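Gene 2 protein (Enterobacteria phage Sf6, PDB 5C12) serves as the large terminase subunit of the phage DNA-packaging machinery, represented here by its metal-dependent nuclease domain, which probably cuts the viral DNA. Local coordinates at residues Arg26-Glu30 with Glu212-Leu218; Ala35-Leu39 with Thr183-Val187; Gly62-Arg66 with Ala253-Met258; Phe137-Tyr143 with Arg159-Phe165. The protein carries 1 engineered substitution. All coordinates share one frame; numbering follows the deposited sequence.

Interaction 1: Arg26-Glu30 with Glu212-Leu218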
# COMPACT_ATOMS: atom_id res chain seq x y z
N ARG A 26 0.75 15.11 -5.70
CA ARG A 26 2.15 15.15 -5.34
C ARG A 26 2.37 16.03 -4.12
O ARG A 26 3.18 15.71 -3.26
CB ARG A 26 2.96 15.65 -6.53
CG ARG A 26 4.43 15.73 -6.26
CD ARG A 26 5.00 14.36 -6.09
NE ARG A 26 6.41 14.42 -5.72
CZ ARG A 26 7.38 13.77 -6.34
NH1 ARG A 26 7.12 12.97 -7.38
NH2 ARG A 26 8.62 13.91 -5.91
N GLU A 27 1.68 17.16 -4.04
CA GLU A 27 1.84 18.02 -2.88
C GLU A 27 1.55 17.30 -1.56
O GLU A 27 2.18 17.61 -0.55
CB GLU A 27 0.94 19.26 -2.99
CG GLU A 27 1.54 20.35 -3.81
CD GLU A 27 2.84 20.87 -3.24
OE1 GLU A 27 2.83 21.48 -2.14
OE2 GLU A 27 3.88 20.67 -3.89
N TRP A 28 0.58 16.39 -1.55
CA TRP A 28 0.28 15.65 -0.33
C TRP A 28 1.48 14.78 0.06
O TRP A 28 1.81 14.63 1.23
CB TRP A 28 -0.92 14.72 -0.49
CG TRP A 28 -2.20 15.35 -0.99
CD1 TRP A 28 -2.50 16.68 -1.09
CD2 TRP A 28 -3.36 14.64 -1.44
NE1 TRP A 28 -3.78 16.84 -1.59
CE2 TRP A 28 -4.32 15.60 -1.81
CE3 TRP A 28 -3.68 13.28 -1.57
CZ2 TRP A 28 -5.58 15.25 -2.30
CZ3 TRP A 28 -4.91 12.94 -2.06
CH2 TRP A 28 -5.85 13.92 -2.43
N LEU A 29 2.11 14.19 -0.95
CA LEU A 29 3.27 13.32 -0.70
C LEU A 29 4.46 14.11 -0.16
O LEU A 29 5.16 13.66 0.75
CB LEU A 29 3.67 12.58 -1.99
CG LEU A 29 2.57 11.67 -2.56
CD1 LEU A 29 2.96 11.21 -3.95
CD2 LEU A 29 2.33 10.48 -1.64
N GLU A 30 4.68 15.29 -0.71
CA GLU A 30 5.73 16.15 -0.20
C GLU A 30 5.44 16.56 1.26
O GLU A 30 6.33 16.53 2.10
CB GLU A 30 5.87 17.39 -1.07
CG GLU A 30 6.26 17.15 -2.53
CD GLU A 30 7.61 16.48 -2.67
OE1 GLU A 30 8.44 16.57 -1.74
OE2 GLU A 30 7.83 15.84 -3.73
N GLU A 212 11.26 8.84 -4.02
CA GLU A 212 10.92 9.48 -5.30
C GLU A 212 10.29 8.47 -6.27
O GLU A 212 9.34 8.81 -6.97
CB GLU A 212 12.14 10.14 -5.94
CG GLU A 212 11.83 10.75 -7.29
CD GLU A 212 10.63 11.67 -7.21
OE1 GLU A 212 10.62 12.50 -6.28
OE2 GLU A 212 9.69 11.56 -8.06
N LYS A 213 10.82 7.26 -6.34
CA LYS A 213 10.23 6.25 -7.23
C LYS A 213 8.80 5.93 -6.82
O LYS A 213 7.89 5.82 -7.67
CB LYS A 213 11.05 4.95 -7.24
CG LYS A 213 12.42 5.07 -7.86
CD LYS A 213 12.93 3.67 -8.18
CE LYS A 213 14.29 3.69 -8.81
NZ LYS A 213 14.54 2.39 -9.50
N LEU A 214 8.58 5.79 -5.51
CA LEU A 214 7.25 5.54 -4.98
C LEU A 214 6.31 6.68 -5.37
O LEU A 214 5.20 6.45 -5.85
CB LEU A 214 7.28 5.40 -3.47
CG LEU A 214 5.91 5.39 -2.80
CD1 LEU A 214 5.18 4.09 -3.07
CD2 LEU A 214 6.01 5.68 -1.28
N PHE A 215 6.76 7.91 -5.15
CA PHE A 215 5.91 9.05 -5.42
C PHE A 215 5.51 9.13 -6.89
O PHE A 215 4.37 9.48 -7.21
CB PHE A 215 6.60 10.34 -5.01
CG PHE A 215 6.70 10.54 -3.52
CD1 PHE A 215 6.24 9.60 -2.61
CD2 PHE A 215 7.25 11.72 -3.01
CE1 PHE A 215 6.33 9.83 -1.25
CE2 PHE A 215 7.33 11.93 -1.65
CZ PHE A 215 6.87 11.00 -0.77
N ALA A 216 6.44 8.82 -7.78
CA ALA A 216 6.18 8.86 -9.21
C ALA A 216 5.17 7.81 -9.62
O ALA A 216 4.50 7.96 -10.64
CB ALA A 216 7.46 8.67 -9.99
N GLU A 217 5.08 6.72 -8.86
CA GLU A 217 4.07 5.70 -9.11
C GLU A 217 2.74 6.11 -8.52
O GLU A 217 1.70 5.99 -9.17
CB GLU A 217 4.51 4.33 -8.54
CG GLU A 217 5.66 3.70 -9.30
CD GLU A 217 5.99 2.27 -8.83
OE1 GLU A 217 5.27 1.76 -7.94
OE2 GLU A 217 6.96 1.70 -9.38
N LEU A 218 2.75 6.63 -7.30
CA LEU A 218 1.51 6.99 -6.61
C LEU A 218 0.68 8.04 -7.35
O LEU A 218 -0.56 8.00 -7.31
CB LEU A 218 1.80 7.48 -5.18
CG LEU A 218 2.15 6.41 -4.13
CD1 LEU A 218 2.55 7.07 -2.83
CD2 LEU A 218 0.98 5.47 -3.88

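Interaction 2: Ala35-Leu39 with Thr183-Val187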
# COMPACT_ATOMS: atom_id res chain seq x y z
N ALA A 35 6.38 14.01 7.92
CA ALA A 35 5.29 14.68 8.62
C ALA A 35 5.35 14.43 10.13
O ALA A 35 5.00 15.30 10.91
CB ALA A 35 3.93 14.26 8.08
N HIS A 36 5.74 13.22 10.53
CA HIS A 36 5.82 12.92 11.95
C HIS A 36 6.87 13.80 12.66
O HIS A 36 6.68 14.19 13.81
CB HIS A 36 6.06 11.43 12.22
CG HIS A 36 7.43 10.93 11.84
ND1 HIS A 36 7.85 10.80 10.53
CD2 HIS A 36 8.45 10.48 12.61
CE1 HIS A 36 9.08 10.33 10.51
NE2 HIS A 36 9.47 10.13 11.76
N LYS A 37 7.93 14.15 11.95
CA LYS A 37 8.92 15.06 12.50
C LYS A 37 8.41 16.49 12.51
O LYS A 37 8.63 17.22 13.47
CB LYS A 37 10.22 14.96 11.70
CG LYS A 37 10.87 13.60 11.80
CD LYS A 37 12.18 13.53 11.05
CE LYS A 37 12.91 12.24 11.37
NZ LYS A 37 14.23 12.17 10.69
N LYS A 38 7.74 16.89 11.43
CA LYS A 38 7.22 18.25 11.30
C LYS A 38 6.17 18.54 12.37
O LYS A 38 6.08 19.66 12.88
CB LYS A 38 6.60 18.45 9.92
CG LYS A 38 7.59 18.38 8.76
CD LYS A 38 6.85 18.28 7.44
CE LYS A 38 7.81 18.15 6.27
NZ LYS A 38 7.07 17.88 5.02
N LEU A 39 5.38 17.54 12.70
CA LEU A 39 4.24 17.72 13.59
C LEU A 39 4.50 17.20 15.00
O LEU A 39 3.69 17.41 15.89
CB LEU A 39 3.01 17.03 13.01
CG LEU A 39 2.52 17.58 11.67
CD1 LEU A 39 1.41 16.70 11.10
CD2 LEU A 39 2.04 19.01 11.84
N THR A 183 -3.00 14.30 6.21
CA THR A 183 -1.63 14.68 6.59
C THR A 183 -1.25 16.00 5.96
O THR A 183 -0.71 16.89 6.62
CB THR A 183 -0.62 13.60 6.19
OG1 THR A 183 -1.03 12.35 6.74
CG2 THR A 183 0.72 13.90 6.74
N TYR A 184 -1.59 16.16 4.68
CA TYR A 184 -1.38 17.43 4.00
C TYR A 184 -2.10 18.58 4.70
O TYR A 184 -1.53 19.65 4.89
CB TYR A 184 -1.84 17.31 2.55
CG TYR A 184 -1.90 18.60 1.79
CD1 TYR A 184 -0.76 19.13 1.22
CD2 TYR A 184 -3.10 19.27 1.63
CE1 TYR A 184 -0.81 20.33 0.52
CE2 TYR A 184 -3.16 20.45 0.94
CZ TYR A 184 -2.02 20.98 0.40
OH TYR A 184 -2.12 22.16 -0.29
N ARG A 185 -3.36 18.38 5.06
CA ARG A 185 -4.11 19.45 5.73
C ARG A 185 -3.50 19.79 7.09
O ARG A 185 -3.48 20.93 7.51
CB ARG A 185 -5.58 19.07 5.87
CG ARG A 185 -6.32 18.91 4.54
CD ARG A 185 -6.34 20.16 3.67
NE ARG A 185 -6.99 21.30 4.31
CZ ARG A 185 -7.30 22.43 3.67
NH1 ARG A 185 -7.04 22.55 2.38
NH2 ARG A 185 -7.89 23.42 4.32
N ALA A 186 -2.97 18.79 7.79
CA ALA A 186 -2.35 19.05 9.08
C ALA A 186 -1.02 19.80 8.93
O ALA A 186 -0.75 20.75 9.66
CB ALA A 186 -2.12 17.73 9.80
N VAL A 187 -0.21 19.36 7.99
CA VAL A 187 1.13 19.89 7.80
C VAL A 187 1.09 21.29 7.17
O VAL A 187 1.83 22.19 7.58
CB VAL A 187 1.97 18.95 6.91
CG1 VAL A 187 3.28 19.62 6.47
CG2 VAL A 187 2.25 17.66 7.63

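Interaction 3: Gly62-Arg66 with Ala253-Met258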
# COMPACT_ATOMS: atom_id res chain seq x y z
N GLY A 62 7.73 -5.26 -5.61
CA GLY A 62 7.63 -4.21 -4.61
C GLY A 62 7.50 -4.73 -3.20
O GLY A 62 6.95 -5.82 -2.97
N TYR A 63 8.01 -3.95 -2.26
CA TYR A 63 7.84 -4.18 -0.84
C TYR A 63 7.67 -2.85 -0.13
O TYR A 63 8.31 -1.87 -0.47
CB TYR A 63 9.05 -4.91 -0.28
CG TYR A 63 9.09 -5.05 1.22
CD1 TYR A 63 9.56 -4.05 2.03
CD2 TYR A 63 8.63 -6.20 1.84
CE1 TYR A 63 9.60 -4.18 3.40
CE2 TYR A 63 8.67 -6.34 3.19
CZ TYR A 63 9.14 -5.34 3.98
OH TYR A 63 9.20 -5.52 5.34
N ALA A 64 6.82 -2.84 0.88
CA ALA A 64 6.63 -1.66 1.70
C ALA A 64 6.42 -2.08 3.13
O ALA A 64 5.87 -3.15 3.37
CB ALA A 64 5.45 -0.85 1.21
N SER A 65 6.87 -1.27 4.08
CA SER A 65 6.61 -1.56 5.47
C SER A 65 6.37 -0.27 6.23
O SER A 65 7.00 0.75 5.95
CB SER A 65 7.77 -2.31 6.10
OG SER A 65 7.47 -2.70 7.42
N ARG A 66 5.46 -0.34 7.21
CA ARG A 66 5.23 0.78 8.10
C ARG A 66 5.15 0.31 9.53
O ARG A 66 4.77 -0.84 9.81
CB ARG A 66 3.93 1.48 7.71
CG ARG A 66 2.66 0.68 7.92
CD ARG A 66 1.44 1.39 7.37
NE ARG A 66 0.22 0.58 7.44
CZ ARG A 66 -0.70 0.64 8.39
NH1 ARG A 66 -0.58 1.48 9.42
NH2 ARG A 66 -1.78 -0.12 8.30
N ALA A 253 2.34 -2.15 -3.20
CA ALA A 253 2.87 -2.69 -1.96
C ALA A 253 2.47 -1.79 -0.79
O ALA A 253 1.99 -2.25 0.26
CB ALA A 253 4.38 -2.84 -2.06
N LEU A 254 2.60 -0.48 -0.98
CA LEU A 254 2.23 0.46 0.07
C LEU A 254 0.71 0.39 0.34
O LEU A 254 0.27 0.40 1.48
CB LEU A 254 2.70 1.87 -0.28
CG LEU A 254 2.29 2.93 0.74
CD1 LEU A 254 2.92 2.68 2.09
CD2 LEU A 254 2.63 4.31 0.21
N MET A 255 -0.07 0.35 -0.73
CA MET A 255 -1.51 0.27 -0.63
C MET A 255 -1.93 -0.95 0.20
O MET A 255 -2.82 -0.86 1.08
CB MET A 255 -2.11 0.22 -2.04
CG MET A 255 -3.63 -0.05 -2.04
SD MET A 255 -4.12 -1.77 -2.00
CE MET A 255 -3.63 -2.22 -3.64
N MET A 256 -1.33 -2.10 -0.08
CA MET A 256 -1.72 -3.30 0.64
C MET A 256 -1.44 -3.22 2.13
O MET A 256 -2.16 -3.77 2.96
CB MET A 256 -1.09 -4.55 0.01
CG MET A 256 -1.67 -4.84 -1.36
SD MET A 256 -1.02 -6.35 -2.13
CE MET A 256 0.62 -5.80 -2.58
N CYS A 257 -0.37 -2.52 2.48
CA CYS A 257 -0.02 -2.23 3.86
C CYS A 257 -1.07 -1.47 4.65
O CYS A 257 -0.99 -1.41 5.87
CB CYS A 257 1.24 -1.37 3.91
SG CYS A 257 2.65 -2.34 3.72
N MET A 258 -2.00 -0.82 3.95
CA MET A 258 -3.06 -0.09 4.60
C MET A 258 -4.04 -0.99 5.28
O MET A 258 -4.76 -0.55 6.14
CB MET A 258 -3.82 0.79 3.60
CG MET A 258 -2.95 1.81 2.88
SD MET A 258 -2.36 3.11 4.00
CE MET A 258 -0.71 2.55 4.37

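Interaction 4: Phe137-Tyr143 with Arg159-Phe165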
# COMPACT_ATOMS: atom_id res chain seq x y z
N PHE A 137 -13.43 -4.99 2.26
CA PHE A 137 -13.39 -5.48 3.63
C PHE A 137 -14.48 -4.76 4.40
O PHE A 137 -14.65 -3.54 4.27
CB PHE A 137 -12.00 -5.21 4.21
CG PHE A 137 -11.88 -5.51 5.68
CD1 PHE A 137 -11.93 -4.49 6.61
CD2 PHE A 137 -11.70 -6.81 6.12
CE1 PHE A 137 -11.82 -4.76 7.96
CE2 PHE A 137 -11.58 -7.08 7.48
CZ PHE A 137 -11.65 -6.05 8.39
N ASP A 138 -15.25 -5.50 5.19
CA ASP A 138 -16.30 -4.92 6.04
C ASP A 138 -17.34 -4.14 5.22
O ASP A 138 -17.77 -3.04 5.59
CB ASP A 138 -15.68 -4.03 7.11
CG ASP A 138 -16.56 -3.90 8.36
OD1 ASP A 138 -17.55 -4.65 8.50
OD2 ASP A 138 -16.26 -3.02 9.19
N GLU A 139 -17.79 -4.74 4.13
CA GLU A 139 -18.57 -3.97 3.15
C GLU A 139 -19.98 -3.58 3.58
O GLU A 139 -20.62 -2.75 2.95
CB GLU A 139 -18.62 -4.72 1.82
CG GLU A 139 -19.54 -5.92 1.80
CD GLU A 139 -19.80 -6.39 0.39
OE1 GLU A 139 -19.84 -5.55 -0.54
OE2 GLU A 139 -19.94 -7.61 0.19
N ASP A 140 -20.50 -4.18 4.65
CA ASP A 140 -21.82 -3.83 5.13
C ASP A 140 -21.79 -2.76 6.21
O ASP A 140 -22.84 -2.27 6.63
CB ASP A 140 -22.57 -5.06 5.63
CG ASP A 140 -22.98 -5.99 4.52
OD1 ASP A 140 -23.02 -5.55 3.36
OD2 ASP A 140 -23.27 -7.17 4.79
N ALA A 141 -20.59 -2.40 6.67
CA ALA A 141 -20.48 -1.29 7.62
C ALA A 141 -20.76 0.06 6.97
O ALA A 141 -20.56 0.23 5.77
CB ALA A 141 -19.09 -1.29 8.26
N PRO A 142 -21.22 1.03 7.78
CA PRO A 142 -21.44 2.39 7.29
C PRO A 142 -20.16 3.00 6.75
O PRO A 142 -19.07 2.75 7.28
CB PRO A 142 -21.89 3.15 8.55
CG PRO A 142 -22.52 2.10 9.39
CD PRO A 142 -21.75 0.84 9.14
N TYR A 143 -20.28 3.77 5.68
CA TYR A 143 -19.15 4.50 5.17
C TYR A 143 -18.89 5.71 6.09
O TYR A 143 -19.83 6.38 6.51
CB TYR A 143 -19.41 4.97 3.74
CG TYR A 143 -18.39 5.96 3.29
CD1 TYR A 143 -17.08 5.57 3.07
CD2 TYR A 143 -18.71 7.29 3.11
CE1 TYR A 143 -16.12 6.48 2.68
CE2 TYR A 143 -17.76 8.21 2.72
CZ TYR A 143 -16.47 7.79 2.50
OH TYR A 143 -15.50 8.68 2.10
N ARG A 159 -25.56 4.55 3.59
CA ARG A 159 -24.51 4.20 2.63
C ARG A 159 -23.38 3.40 3.27
O ARG A 159 -22.78 3.84 4.24
CB ARG A 159 -23.96 5.48 2.02
CG ARG A 159 -22.92 5.26 0.97
CD ARG A 159 -22.64 6.57 0.25
NE ARG A 159 -23.84 7.11 -0.39
CZ ARG A 159 -23.98 8.37 -0.80
NH1 ARG A 159 -22.99 9.24 -0.63
NH2 ARG A 159 -25.11 8.77 -1.37
N THR A 160 -23.09 2.23 2.70
CA THR A 160 -22.10 1.32 3.25
C THR A 160 -20.78 1.34 2.49
O THR A 160 -20.69 1.90 1.40
CB THR A 160 -22.60 -0.15 3.27
OG1 THR A 160 -22.73 -0.64 1.93
CG2 THR A 160 -23.92 -0.28 3.99
N ILE A 161 -19.76 0.74 3.08
CA ILE A 161 -18.46 0.68 2.46
C ILE A 161 -18.59 0.04 1.07
O ILE A 161 -17.95 0.49 0.13
CB ILE A 161 -17.46 -0.11 3.35
CG1 ILE A 161 -17.15 0.71 4.60
CG2 ILE A 161 -16.18 -0.45 2.62
CD1 ILE A 161 -16.24 0.01 5.57
N GLY A 162 -19.43 -0.98 0.95
CA GLY A 162 -19.63 -1.67 -0.31
C GLY A 162 -20.37 -0.85 -1.35
O GLY A 162 -20.25 -1.13 -2.55
N ASP A 163 -21.14 0.14 -0.91
CA ASP A 163 -21.80 1.05 -1.85
C ASP A 163 -20.77 2.03 -2.44
O ASP A 163 -20.98 2.53 -3.53
CB ASP A 163 -22.87 1.88 -1.16
CG ASP A 163 -24.08 1.08 -0.77
OD1 ASP A 163 -24.78 0.55 -1.66
OD2 ASP A 163 -24.38 1.04 0.44
N VAL A 164 -19.72 2.32 -1.69
CA VAL A 164 -18.77 3.36 -2.06
C VAL A 164 -17.61 2.83 -2.91
O VAL A 164 -17.24 3.43 -3.92
CB VAL A 164 -18.23 4.07 -0.81
CG1 VAL A 164 -17.09 5.04 -1.19
CG2 VAL A 164 -19.36 4.80 -0.09
N PHE A 165 -17.04 1.69 -2.51
CA PHE A 165 -15.87 1.12 -3.18
C PHE A 165 -16.24 -0.14 -3.94
O PHE A 165 -16.96 -0.99 -3.42
CB PHE A 165 -14.80 0.73 -2.17
CG PHE A 165 -14.32 1.88 -1.34
CD1 PHE A 165 -13.57 2.90 -1.90
CD2 PHE A 165 -14.63 1.93 0.01
CE1 PHE A 165 -13.14 3.95 -1.13
CE2 PHE A 165 -14.18 2.98 0.79
CZ PHE A 165 -13.45 3.99 0.22
O HOH W 1 -22.38 6.31 5.66

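Interaction 1: Arg26-Glu30 with Glu212-Leu218
Leu29 and Phe215 make the tight, buried half of this contact. Leu29 CB stands over the Phe215 ring, 3.6 Å from its centroid and only 6° off the ring normal, a CH-pi contact. Further along the same leucine, Leu29 CD1 lies 3.8 Å from Phe215 CG, while Leu29 CD2 meets CD1 of the buried Leu218 at 3.6 Å. The helix segments themselves run nearly antiparallel, 10.3 Å apart.

The other half is polar and lies toward solvent: Arg26 and Glu30 are partly exposed and Glu212 is exposed. Arg26, its CG anti to the backbone N (chi1 -180°) and its chain bent at chi2, lays its guanidinium nearly coplanar with the Glu212 carboxylate. Arg26 NH1 bonds to Glu212 OE2 at 3.0 Å through the syn lone pair; the second arm pairs Arg26 NH2 with Glu212 OE1, at a length too short to be trusted. Within its own helix, Arg26 also grips Glu30 OE2 side-on, with NE at 2.8 Å and NH2 at 3.0 Å, so one guanidinium links two acids.

Next to the apolar part, Leu29 rests on Leu180 and Leu218 on Leu176, both of helix 168-189. Phe215 meets Phe201 of strand 200-201 edge-to-face, and Leu218 touches Ala251 of helix 249-256.

Interaction 2: Ala35-Leu39 with Thr183-Val187
Leu39 reaches across to Ala186 and Val187, and its atoms can be followed one by one. Its CB leaves the backbone toward helix 168-189. Leu39 CG is held beside the backbone N and anti to the carbonyl carbon (chi1 -63°), which brings it to 4.0 Å from Val187 CG2. At the branch the two methyls part company. Leu39 CD1 is shared between Val187 CG2 at 3.7 Å and Ala186 CB at 3.9 Å, whereas Leu39 CD2 lies 3.9 Å from the backbone oxygen Ala186 O.

Four residues earlier, Ala35 CB also touches Val187 CG2, at 3.8 Å. The same Ala35 CB presses on Thr183 CG2 at 3.5 Å, a carbon pair tighter than usual. Val187 CG2 is thus touched by both Ala35 and Leu39, while the second methyl, Val187 CG1, meets the aliphatic part of Lys38 at CD, 3.9 Å away. The polar groups at this border are bonded elsewhere: Lys38 NZ turns to Thr33 O and Ala31 O, and Thr183 OG1 to Arg179 O and Leu199 N.

No hydrogen bond joins the two segments; the direct contacts between them are van der Waals, mostly between apolar groups. Their axes pass 10.6 Å apart at 30°, with N-to-C directions roughly alike. Ala35 and Leu39, spaced four residues apart, oppose Thr183 and Val187 with the same spacing: an arrangement typical of apolar helix-helix packing, made here at the periphery of the nuclease fold and away from its metal site.

Interaction 3: Gly62-Arg66 with Ala253-Met258
Arg66 holds the carbonyl oxygen of Cys257 side-on with two of its nitrogens. Arg66 NE donates at 2.8 Å to Cys257 O (N-H...O 151°), and Arg66 NH2 donates to the same oxygen at 2.9 Å. Cys257 O lies in the guanidinium plane, but relative to the carbonyl plane the two donors differ: NH2 is in it, whereas NE sits 52° above it. The group gets there because Arg66 CG is placed between the backbone N and the carbonyl carbon (chi1 66°) and the chain then runs extended to NE. NH1 is satisfied by Gly68 O, so all three guanidinium nitrogens have backbone acceptors. Met258 curls back, its CE 3.8 Å from Arg66 NE.

The rest of the contact is close and mostly apolar. Ala64 CB lies 3.6 Å from Leu254 N and 4.0 Å from Ala253 CB. Apart from these, the thiol Cys257 SG approaches the carbonyl oxygen Ala64 O to 3.3 Å. The strand backbone has its own partners in the sheet: Gly62 pairs with Asp52, Ala64 with Ala50 and Ser65 with strand 70-77. On the opposite face Tyr63 OH bonds to Asp96 and Ser49.

Chemically, a guanidinium with a backbone acceptor for each nitrogen fixes the end of the 253-258 segment to the strand, and the positive charge probably polarises the Cys257 carbonyl. Small residues let the helix that carries Asp252 lie close beside the strand next to that of Asp52, two ligands of the bound magnesium ion.

Interaction 4: Phe137-Tyr143 with Arg159-Phe165
Pro142 and Thr160 face each other in a single beta bridge, and backbone hydrogen bonds form the first group of interactions. Tyr143 N donates to Arg159 O at 2.9 Å. Ile161 N donates to Ala141 O, also at 2.9 Å, and Gly162 N reaches Glu139 O at the same length. The last two amides belong to the first turn of helix 161-164, so carbonyls of the 137-143 loop satisfy N-H groups that have no acceptor earlier in the helix. A type I turn from Asp138 to Ala141 curves the loop around this end.

Side-chain polar bonds come next. Thr160 is the N-cap and forms a capping box with Asp163: Thr160 N donates to Asp163 OD2 at 2.9 Å, Thr160 OG1 to the same oxygen, and Asp163 N returns a weak bond to Thr160 OG1.

One water donates to both Tyr143 O, at 2.7 Å, and Arg159 O, linking the two backbones beside the Tyr143-Arg159 bond.

The apolar group is led by Val164, whose CG2 packs over one face of the Tyr143 ring, 4.1 Å from the centroid and 27° off the normal, while its CG1 covers the Phe165 ring. Ile161 CD1 touches Ala141 CB at 4.1 Å.

This surface unit leans on helix 168-189 through Ile161 and Phe165, which pack on Gln171, and Phe137, which touches Lys168 and Phe172. Leu231, from a loop, touches Val164 and Phe165.

Overall arrangement
The centre of interaction 3 lies about 4 Å from the chain centre, where helix 249-256 meets the mixed sheet; the other three spread outward. Interaction 1 touches it through Leu214 and Leu218 on Leu254, their centres 14 Å apart. Interaction 2, 15 Å from interaction 1 between centres, continues the same N-terminal region, since helix 35-39 follows helix 26-32. Interaction 4 is remote, its centre 23 to 28 Å from the others, yet its helix 161-164 is followed by helix 168-189, which carries one side of interaction 2 and also packs on interactions 1 and 3. Along the chain interaction 4 is nested inside the other three, and interaction 3 crosses interactions 1 and 2. Interaction 3 and the neighbouring interaction 1 lie near the metal site; 2 and 4 are peripheral packing.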